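Long-range contacts in BH2851 (Bacillus halodurans, PDB 2GFG), which is of uncertain function but, as a CYTH-domain protein and putative adenylate cyclase, probably acts on nucleotides or other phosphate-rich substrates: residues R21-L26 with T171-S175; N38-D44 with L116-L122; Q51-R56 with T67-P71. All coordinates share one frame; numbering follows the deposited sequence.

Interaction 1. Residues R21-L26 with T171-S175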
loop_
_atom_site.group_PDB
_atom_site.type_symbol
_atom_site.label_atom_id
_atom_site.label_comp_id
_atom_site.label_asym_id
_atom_site.label_seq_id
_atom_site.Cartn_x
_atom_site.Cartn_y
_atom_site.Cartn_z
ATOM N N ARG A 21 15.927 12.317 9.253
ATOM C CA ARG A 21 15.666 13.275 10.341
ATOM C C ARG A 21 14.392 12.903 11.112
ATOM O O ARG A 21 14.344 13.024 12.342
ATOM C CB ARG A 21 15.549 14.707 9.789
ATOM C CG ARG A 21 15.354 15.784 10.878
ATOM C CD ARG A 21 15.412 17.198 10.306
ATOM N NE ARG A 21 14.464 17.398 9.193
ATOM C CZ ARG A 21 13.135 17.544 9.327
ATOM N NH1 ARG A 21 12.556 17.477 10.529
ATOM N NH2 ARG A 21 12.381 17.744 8.245
ATOM N N LEU A 22 13.358 12.489 10.377
ATOM C CA LEU A 22 12.073 12.088 10.985
ATOM C C LEU A 22 12.210 10.841 11.843
ATOM O O LEU A 22 11.532 10.712 12.854
ATOM C CB LEU A 22 11.009 11.861 9.906
ATOM C CG LEU A 22 10.391 13.119 9.286
ATOM C CD1 LEU A 22 9.625 12.764 8.043
ATOM C CD2 LEU A 22 9.483 13.833 10.300
ATOM N N ILE A 23 13.054 9.899 11.404
ATOM C CA ILE A 23 13.365 8.696 12.201
ATOM C C ILE A 23 13.963 9.100 13.546
ATOM O O ILE A 23 13.586 8.559 14.590
ATOM C CB ILE A 23 14.370 7.748 11.457
ATOM C CG1 ILE A 23 13.705 7.098 10.251
ATOM C CG2 ILE A 23 14.907 6.644 12.410
ATOM C CD1 ILE A 23 14.695 6.413 9.296
ATOM N N SER A 24 14.898 10.059 13.507
ATOM C CA SER A 24 15.558 10.562 14.719
ATOM C C SER A 24 14.590 11.316 15.654
ATOM O O SER A 24 14.525 11.026 16.851
ATOM C CB SER A 24 16.731 11.479 14.342
ATOM O OG SER A 24 17.364 11.995 15.492
ATOM N N GLN A 25 13.838 12.268 15.097
ATOM C CA GLN A 25 12.961 13.147 15.918
ATOM C C GLN A 25 11.748 12.411 16.505
ATOM O O GLN A 25 11.322 12.708 17.627
ATOM C CB GLN A 25 12.520 14.359 15.115
ATOM C CG GLN A 25 13.659 15.317 14.840
ATOM C CD GLN A 25 13.243 16.528 14.053
ATOM O OE1 GLN A 25 12.240 16.510 13.343
ATOM N NE2 GLN A 25 14.029 17.596 14.158
ATOM N N LEU A 26 11.239 11.411 15.777
ATOM C CA LEU A 26 10.165 10.540 16.298
ATOM C C LEU A 26 10.717 9.397 17.205
ATOM O O LEU A 26 9.946 8.583 17.713
ATOM C CB LEU A 26 9.347 9.952 15.144
ATOM C CG LEU A 26 8.645 10.977 14.229
ATOM C CD1 LEU A 26 8.174 10.323 12.962
ATOM C CD2 LEU A 26 7.481 11.648 14.950
ATOM N N THR A 171 4.474 20.782 11.887
ATOM C CA THR A 171 5.237 20.466 13.112
ATOM C C THR A 171 6.658 19.981 12.812
ATOM O O THR A 171 7.630 20.419 13.462
ATOM C CB THR A 171 4.496 19.404 13.969
ATOM O OG1 THR A 171 3.337 19.998 14.559
ATOM C CG2 THR A 171 5.398 18.843 15.083
ATOM N N PHE A 172 6.774 19.074 11.854
ATOM C CA PHE A 172 8.068 18.496 11.479
ATOM C C PHE A 172 8.675 19.167 10.231
ATOM O O PHE A 172 9.683 18.704 9.710
ATOM C CB PHE A 172 7.910 16.986 11.270
ATOM C CG PHE A 172 7.464 16.269 12.492
ATOM C CD1 PHE A 172 8.390 15.908 13.477
ATOM C CD2 PHE A 172 6.105 16.055 12.740
ATOM C CE1 PHE A 172 7.975 15.278 14.663
ATOM C CE2 PHE A 172 5.682 15.416 13.927
ATOM C CZ PHE A 172 6.622 15.032 14.882
ATOM N N SER A 173 8.084 20.298 9.811
ATOM C CA SER A 173 8.569 21.075 8.662
ATOM C C SER A 173 8.829 20.188 7.433
ATOM O O SER A 173 9.945 20.133 6.907
ATOM C CB SER A 173 9.821 21.871 9.046
ATOM O OG SER A 173 9.504 22.864 10.013
ATOM N N ILE A 174 7.792 19.457 7.032
ATOM C CA ILE A 174 7.827 18.633 5.829
ATOM C C ILE A 174 7.108 19.376 4.723
ATOM O O ILE A 174 5.955 19.763 4.888
ATOM C CB ILE A 174 7.127 17.252 6.053
ATOM C CG1 ILE A 174 7.610 16.588 7.355
ATOM C CG2 ILE A 174 7.354 16.319 4.845
ATOM C CD1 ILE A 174 9.114 16.376 7.426
ATOM N N SER A 175 7.807 19.631 3.617
ATOM C CA SER A 175 7.194 20.276 2.455
ATOM C C SER A 175 6.485 19.214 1.630
ATOM O O SER A 175 7.097 18.226 1.223
ATOM C CB SER A 175 8.246 21.008 1.612
ATOM O OG SER A 175 9.201 20.110 1.084
#

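Interaction 2. Residues N38-D44 with L116-L122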
loop_
_atom_site.group_PDB
_atom_site.type_symbol
_atom_site.label_atom_id
_atom_site.label_comp_id
_atom_site.label_asym_id
_atom_site.label_seq_id
_atom_site.Cartn_x
_atom_site.Cartn_y
_atom_site.Cartn_z
ATOM N N ASN A 38 5.448 -6.312 -1.801
ATOM C CA ASN A 38 4.162 -6.166 -2.438
ATOM C C ASN A 38 4.257 -6.664 -3.854
ATOM O O ASN A 38 5.020 -6.120 -4.650
ATOM C CB ASN A 38 3.737 -4.706 -2.420
ATOM C CG ASN A 38 3.694 -4.141 -1.036
ATOM O OD1 ASN A 38 2.988 -4.639 -0.187
ATOM N ND2 ASN A 38 4.492 -3.104 -0.790
ATOM N N HIS A 39 3.575 -7.777 -4.137
ATOM C CA HIS A 39 3.539 -8.345 -5.478
ATOM C C HIS A 39 2.282 -7.865 -6.160
ATOM O O HIS A 39 1.185 -8.164 -5.707
ATOM C CB HIS A 39 3.548 -9.864 -5.414
ATOM C CG HIS A 39 4.748 -10.432 -4.729
ATOM N ND1 HIS A 39 5.910 -10.747 -5.401
ATOM C CD2 HIS A 39 4.973 -10.733 -3.426
ATOM C CE1 HIS A 39 6.796 -11.222 -4.544
ATOM N NE2 HIS A 39 6.252 -11.227 -3.340
ATOM N N TYR A 40 2.439 -7.122 -7.257
ATOM C CA TYR A 40 1.295 -6.475 -7.922
ATOM C C TYR A 40 0.747 -7.281 -9.073
ATOM O O TYR A 40 1.492 -7.901 -9.819
ATOM C CB TYR A 40 1.686 -5.086 -8.404
ATOM C CG TYR A 40 2.172 -4.191 -7.296
ATOM C CD1 TYR A 40 1.401 -3.999 -6.137
ATOM C CD2 TYR A 40 3.385 -3.510 -7.401
ATOM C CE1 TYR A 40 1.842 -3.180 -5.103
ATOM C CE2 TYR A 40 3.835 -2.674 -6.372
ATOM C CZ TYR A 40 3.057 -2.518 -5.220
ATOM O OH TYR A 40 3.490 -1.709 -4.194
ATOM N N PHE A 41 -0.583 -7.261 -9.208
ATOM C CA PHE A 41 -1.272 -7.956 -10.277
ATOM C C PHE A 41 -2.099 -6.979 -11.095
ATOM O O PHE A 41 -2.714 -6.059 -10.550
ATOM C CB PHE A 41 -2.162 -9.046 -9.708
ATOM C CG PHE A 41 -1.409 -10.133 -9.024
ATOM C CD1 PHE A 41 -1.074 -11.303 -9.706
ATOM C CD2 PHE A 41 -0.971 -9.975 -7.714
ATOM C CE1 PHE A 41 -0.352 -12.318 -9.072
ATOM C CE2 PHE A 41 -0.248 -10.984 -7.079
ATOM C CZ PHE A 41 0.063 -12.158 -7.773
ATOM N N GLU A 42 -2.114 -7.190 -12.401
ATOM C CA GLU A 42 -2.823 -6.319 -13.309
ATOM C C GLU A 42 -2.933 -6.990 -14.679
ATOM O O GLU A 42 -2.161 -7.905 -14.994
ATOM C CB GLU A 42 -2.074 -4.956 -13.414
ATOM C CG GLU A 42 -2.716 -3.900 -14.314
ATOM C CD GLU A 42 -4.136 -3.522 -13.901
ATOM O OE1 GLU A 42 -5.062 -4.323 -14.152
ATOM O OE2 GLU A 42 -4.340 -2.367 -13.452
ATOM N N THR A 43 -3.948 -6.594 -15.449
ATOM C CA THR A 43 -4.111 -7.053 -16.837
ATOM C C THR A 43 -3.196 -6.260 -17.767
ATOM O O THR A 43 -2.684 -5.216 -17.391
ATOM C CB THR A 43 -5.591 -6.899 -17.324
ATOM O OG1 THR A 43 -5.971 -5.518 -17.304
ATOM C CG2 THR A 43 -6.541 -7.694 -16.429
ATOM N N ASP A 44 -3.009 -6.757 -18.987
ATOM C CA ASP A 44 -2.152 -6.072 -19.991
ATOM C C ASP A 44 -2.631 -4.639 -20.273
ATOM O O ASP A 44 -1.829 -3.704 -20.304
ATOM C CB ASP A 44 -2.103 -6.875 -21.304
ATOM C CG ASP A 44 -1.214 -8.128 -21.206
ATOM O OD1 ASP A 44 -0.773 -8.484 -20.083
ATOM O OD2 ASP A 44 -0.959 -8.752 -22.259
ATOM N N LEU A 116 -5.417 -11.532 -15.444
ATOM C CA LEU A 116 -4.544 -10.995 -14.379
ATOM C C LEU A 116 -3.243 -11.764 -14.320
ATOM O O LEU A 116 -3.224 -12.977 -14.507
ATOM C CB LEU A 116 -5.238 -11.065 -13.008
ATOM C CG LEU A 116 -6.354 -10.063 -12.735
ATOM C CD1 LEU A 116 -7.100 -10.444 -11.463
ATOM C CD2 LEU A 116 -5.802 -8.649 -12.628
ATOM N N LYS A 117 -2.149 -11.049 -14.061
ATOM C CA LYS A 117 -0.829 -11.680 -13.905
ATOM C C LYS A 117 0.092 -10.844 -13.034
ATOM O O LYS A 117 -0.127 -9.645 -12.845
ATOM C CB LYS A 117 -0.188 -11.915 -15.267
ATOM C CG LYS A 117 -0.047 -10.653 -16.134
ATOM C CD LYS A 117 0.372 -10.996 -17.569
ATOM C CE LYS A 117 -0.753 -11.706 -18.340
ATOM N NZ LYS A 117 -0.420 -11.883 -19.787
ATOM N N HIS A 118 1.131 -11.491 -12.509
ATOM C CA HIS A 118 2.125 -10.817 -11.687
ATOM C C HIS A 118 2.966 -9.858 -12.551
ATOM O O HIS A 118 3.719 -10.295 -13.422
ATOM C CB HIS A 118 3.019 -11.842 -10.987
ATOM C CG HIS A 118 4.023 -11.234 -10.064
ATOM N ND1 HIS A 118 5.342 -11.628 -10.038
ATOM C CD2 HIS A 118 3.918 -10.212 -9.184
ATOM C CE1 HIS A 118 5.996 -10.906 -9.146
ATOM N NE2 HIS A 118 5.155 -10.039 -8.615
ATOM N N ILE A 119 2.805 -8.548 -12.312
ATOM C CA ILE A 119 3.529 -7.508 -13.104
ATOM C C ILE A 119 4.875 -7.115 -12.476
ATOM O O ILE A 119 5.794 -6.701 -13.183
ATOM C CB ILE A 119 2.649 -6.222 -13.361
ATOM C CG1 ILE A 119 2.129 -5.617 -12.054
ATOM C CG2 ILE A 119 1.481 -6.562 -14.284
ATOM C CD1 ILE A 119 1.640 -4.161 -12.199
ATOM N N GLY A 120 4.987 -7.258 -11.152
ATOM C CA GLY A 120 6.251 -7.000 -10.459
ATOM C C GLY A 120 6.108 -6.853 -8.955
ATOM O O GLY A 120 5.000 -6.885 -8.419
ATOM N N THR A 121 7.241 -6.629 -8.289
ATOM C CA THR A 121 7.305 -6.597 -6.836
ATOM C C THR A 121 8.021 -5.339 -6.325
ATOM O O THR A 121 9.131 -5.032 -6.747
ATOM C CB THR A 121 8.029 -7.848 -6.289
ATOM O OG1 THR A 121 7.385 -9.020 -6.788
ATOM C CG2 THR A 121 8.014 -7.878 -4.744
ATOM N N LEU A 122 7.371 -4.650 -5.384
ATOM C CA LEU A 122 7.926 -3.481 -4.720
ATOM C C LEU A 122 8.147 -3.821 -3.255
ATOM O O LEU A 122 7.211 -4.261 -2.567
ATOM C CB LEU A 122 6.953 -2.299 -4.856
ATOM C CG LEU A 122 7.284 -0.976 -4.147
ATOM C CD1 LEU A 122 6.691 0.186 -4.916
ATOM C CD2 LEU A 122 6.796 -0.951 -2.684
#

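Interaction 3. Residues Q51-R56 with T67-P71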
loop_
_atom_site.group_PDB
_atom_site.type_symbol
_atom_site.label_atom_id
_atom_site.label_comp_id
_atom_site.label_asym_id
_atom_site.label_seq_id
_atom_site.Cartn_x
_atom_site.Cartn_y
_atom_site.Cartn_z
ATOM N N GLN A 51 -10.372 1.192 -13.222
ATOM C CA GLN A 51 -11.435 1.193 -12.206
ATOM C C GLN A 51 -10.915 1.716 -10.844
ATOM O O GLN A 51 -11.547 1.504 -9.806
ATOM C CB GLN A 51 -12.031 -0.200 -12.068
ATOM C CG GLN A 51 -12.640 -0.719 -13.376
ATOM C CD GLN A 51 -13.580 -1.892 -13.177
ATOM O OE1 GLN A 51 -14.294 -1.968 -12.180
ATOM N NE2 GLN A 51 -13.630 -2.780 -14.158
ATOM N N SER A 52 -9.794 2.462 -10.888
ATOM C CA SER A 52 -9.173 3.073 -9.696
ATOM C C SER A 52 -8.927 2.055 -8.562
ATOM O O SER A 52 -8.980 2.399 -7.367
ATOM C CB SER A 52 -10.017 4.252 -9.206
ATOM O OG SER A 52 -10.168 5.222 -10.237
ATOM N N SER A 53 -8.582 0.827 -8.952
ATOM C CA SER A 53 -8.372 -0.258 -8.004
ATOM C C SER A 53 -6.964 -0.798 -8.093
ATOM O O SER A 53 -6.252 -0.573 -9.095
ATOM C CB SER A 53 -9.370 -1.381 -8.260
ATOM O OG SER A 53 -10.692 -0.949 -7.993
ATOM N N ALA A 54 -6.559 -1.517 -7.042
ATOM C CA ALA A 54 -5.234 -2.107 -6.959
ATOM C C ALA A 54 -5.308 -3.473 -6.287
ATOM O O ALA A 54 -5.948 -3.626 -5.220
ATOM C CB ALA A 54 -4.290 -1.188 -6.189
ATOM N N LEU A 55 -4.643 -4.459 -6.900
ATOM C CA LEU A 55 -4.622 -5.828 -6.407
ATOM C C LEU A 55 -3.182 -6.233 -6.133
ATOM O O LEU A 55 -2.318 -6.108 -7.009
ATOM C CB LEU A 55 -5.238 -6.768 -7.447
ATOM C CG LEU A 55 -5.450 -8.238 -7.066
ATOM C CD1 LEU A 55 -6.517 -8.380 -6.035
ATOM C CD2 LEU A 55 -5.809 -9.054 -8.305
ATOM N N ARG A 56 -2.921 -6.707 -4.917
ATOM C CA ARG A 56 -1.584 -7.182 -4.542
ATOM C C ARG A 56 -1.646 -8.416 -3.670
ATOM O O ARG A 56 -2.692 -8.728 -3.079
ATOM C CB ARG A 56 -0.806 -6.084 -3.791
ATOM C CG ARG A 56 -1.427 -5.687 -2.432
ATOM C CD ARG A 56 -0.464 -4.910 -1.555
ATOM N NE ARG A 56 -1.009 -4.746 -0.190
ATOM C CZ ARG A 56 -1.416 -3.586 0.362
ATOM N NH1 ARG A 56 -1.220 -2.411 -0.252
ATOM N NH2 ARG A 56 -1.932 -3.597 1.592
ATOM N N THR A 67 -4.838 -8.806 -1.219
ATOM C CA THR A 67 -5.556 -7.539 -0.936
ATOM C C THR A 67 -6.025 -6.828 -2.189
ATOM O O THR A 67 -5.237 -6.586 -3.116
ATOM C CB THR A 67 -4.673 -6.567 -0.097
ATOM O OG1 THR A 67 -4.464 -7.123 1.195
ATOM C CG2 THR A 67 -5.342 -5.188 0.054
ATOM N N LEU A 68 -7.321 -6.521 -2.219
ATOM C CA LEU A 68 -7.894 -5.633 -3.216
ATOM C C LEU A 68 -8.188 -4.278 -2.556
ATOM O O LEU A 68 -8.604 -4.228 -1.391
ATOM C CB LEU A 68 -9.189 -6.231 -3.785
ATOM C CG LEU A 68 -9.983 -5.376 -4.795
ATOM C CD1 LEU A 68 -9.167 -5.093 -6.053
ATOM C CD2 LEU A 68 -11.302 -6.059 -5.152
ATOM N N LYS A 69 -7.904 -3.192 -3.283
ATOM C CA LYS A 69 -8.318 -1.832 -2.893
ATOM C C LYS A 69 -9.160 -1.284 -4.000
ATOM O O LYS A 69 -8.736 -1.303 -5.144
ATOM C CB LYS A 69 -7.112 -0.921 -2.698
ATOM C CG LYS A 69 -6.278 -1.235 -1.485
ATOM C CD LYS A 69 -5.078 -0.282 -1.378
ATOM C CE LYS A 69 -4.229 -0.594 -0.150
ATOM N NZ LYS A 69 -3.128 0.395 0.056
ATOM N N GLN A 70 -10.372 -0.813 -3.669
ATOM C CA GLN A 70 -11.299 -0.238 -4.678
ATOM C C GLN A 70 -11.952 1.039 -4.146
ATOM O O GLN A 70 -11.882 1.312 -2.948
ATOM C CB GLN A 70 -12.375 -1.271 -5.082
ATOM C CG GLN A 70 -13.286 -1.722 -3.940
ATOM C CD GLN A 70 -14.162 -2.902 -4.327
ATOM O OE1 GLN A 70 -13.955 -4.020 -3.849
ATOM N NE2 GLN A 70 -15.137 -2.662 -5.220
ATOM N N PRO A 71 -12.540 1.861 -5.048
ATOM C CA PRO A 71 -13.226 3.086 -4.609
ATOM C C PRO A 71 -14.383 2.847 -3.609
ATOM O O PRO A 71 -14.998 1.774 -3.597
ATOM C CB PRO A 71 -13.760 3.675 -5.919
ATOM C CG PRO A 71 -12.865 3.153 -6.957
ATOM C CD PRO A 71 -12.492 1.774 -6.526
HETATM O O HOH W 1 -4.122 -3.608 -3.175
HETATM O O HOH W 2 -1.859 -7.121 1.575
#

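Interaction 1. Residues R21-L26 with T171-S175
Helix 16-25 brings its last turn against the loop that leaves helix 158-171, with Leu22 and Phe172 nearest at 7.6 Å between their CA atoms. Ser173, with positive phi, is the C-prime residue of a Schellman motif ending helix 158-171, and the neighbouring Phe172 carbonyl is held by Arg21. The guanidinium comes end-on: NH1 and NH2 each donate to Phe172 O at 3.2 Å, both with N-H...O angles of 144°. The oxygen lies near the guanidinium plane, and NH2 approaches it almost in line with the carbonyl bond. The arginine chain runs out with CG anti to the backbone N (chi1 -177°) and bends at chi3 (54°), which turns the guanidinium toward the loop. NH1 also makes a weak bond to Gln25 OE1, 3.0 Å away, one turn along the helix. That amide oxygen lies at the edge of the Phe172 ring.

Beneath this polar layer, Leu22 CD2 rests 3.7 Å from Phe172 CB, while Leu26 CD2 comes within 3.5 Å of Phe172 CZ. Ile174 CD1 meets Leu22 CD1 tip to tip at 3.7 Å and also touches Arg21 NH2. An alanine in place of Arg21 removes both donors and is likely to leave the loop at Phe172 O less firmly tied to helix 16-25. Leu26 and Phe172 continue onto strand 117-131, and Ile174 onto strand 4-14. One arginine thus pins a backbone oxygen near a helix C-terminus, where its positive charge may offset the helix dipole, while Leu22 and Leu26 pack against Phe172 and Ile174 on the apolar side.

Interaction 2. Residues N38-D44 with L116-L122
Strands 34-42 and 117-131 are antiparallel neighbours in the wall of the CYTH barrel, and their ends meet here from Asn38 opposite Leu122 to Glu42 opposite Lys117. Asn38 and Leu122 exchange two backbone hydrogen bonds. At Tyr40 the register slips by a residue: its N donates to Gly120 O at 2.8 Å, whereas its O accepts from Ile119 N at 2.9 Å, so Ile119 and Gly120 together face Tyr40 in a beta bulge. Beyond the bulge Glu42 and Lys117 bond each other again, more loosely.

On one face His39, Phe41 and His118 form an aromatic cluster. The His118 chi1 of -177° swings its ring along the strand toward Thr121; its NE2 reaches the edge of the His39 ring and bonds weakly to Thr121 OG1. The Thr121 methyl, CG2, sits over the face of that same His39 ring, 3.8 Å from its centroid, a CH-pi contact. The His118 and Phe41 rings are set obliquely, planes 46° apart.

The other face carries Tyr40, whose CE2 lies 3.5 Å from Leu122 CB and whose CB touches Ile119 CG1. Glu42 OE1 takes Thr43 N on its anti lone pair at 2.8 Å, and the carboxylate also receives the backbone N-H groups of Leu48 and Lys49 at the start of helix 47-50. Past the last pair, near the surface, Lys117 NZ makes a long, weak salt bridge to Asp44 OD1 (3.4 Å).

Leu92 of helix 85-94 covers the histidine face, helix 182-190 packs on Tyr40, Ile119 and Leu122 opposite, and strand 54-60 borders strand 34-42 on its other edge.

Interaction 3. Residues Q51-R56 with T67-P71
Backbone hydrogen bonds pair Ala54 with Lys69 and Arg56 with Thr67, two each, those of the second pair nearly straight, with Arg56 N to Thr67 O at 2.9 Å and 170°. One water donates to both Ala54 O and Thr67 O; a second accepts from Arg56 NE and donates to Thr67 OG1 at 2.6 Å, which also bonds Asn80.

Apolar contacts are light. Leu55 CD1 lies 4.1 Å from Leu68 CB on the face covered by helix 101-108, and Pro71 CG meets Ser52 CB at 3.8 Å, where helix 47-50 ends in a Schellman motif.

Charged groups gather on the face of Arg56, Thr67 and Lys69. Held between its backbone N and carbonyl carbon (chi1 64°), Arg56 CG starts an extended chain alongside Thr67, whose CG2 lies over one guanidinium face. Arg56 NH1 and Lys69 NZ are like charges 3.4 Å apart; Glu7 salt-bridges Lys69, and Glu78 is a long, weak partner of Arg56. An unidentified ligand about 4 Å from the Arg56 side chain probably comes from the crystallisation liquor, though it may mark a pocket. This hairpin, its basic side chains meeting carboxylates of other strands, is consistent with the anion-binding tunnel wall of CYTH proteins.

Overall arrangement
The three contacts are nested along the chain: interaction 3 lies within the loop closed by interaction 2, and that within the loop closed by interaction 1. Interactions 2 and 3 are neighbours, their centres 12 Å apart, joined where strands 34-42 and 54-60 adjoin and Phe41 N probably bonds Leu55 O; three successive strand pairings of the closed eight-stranded antiparallel barrel are thus linked. Interaction 1 lies across the chain's centre, about 33 Å and 30 Å from interactions 2 and 3 between centres, and ties two helix ends together outside the barrel. Interactions 2 and 3 build one part of the barrel wall, interaction 3 carrying the charged side chains, while interaction 1 joins early and late chain.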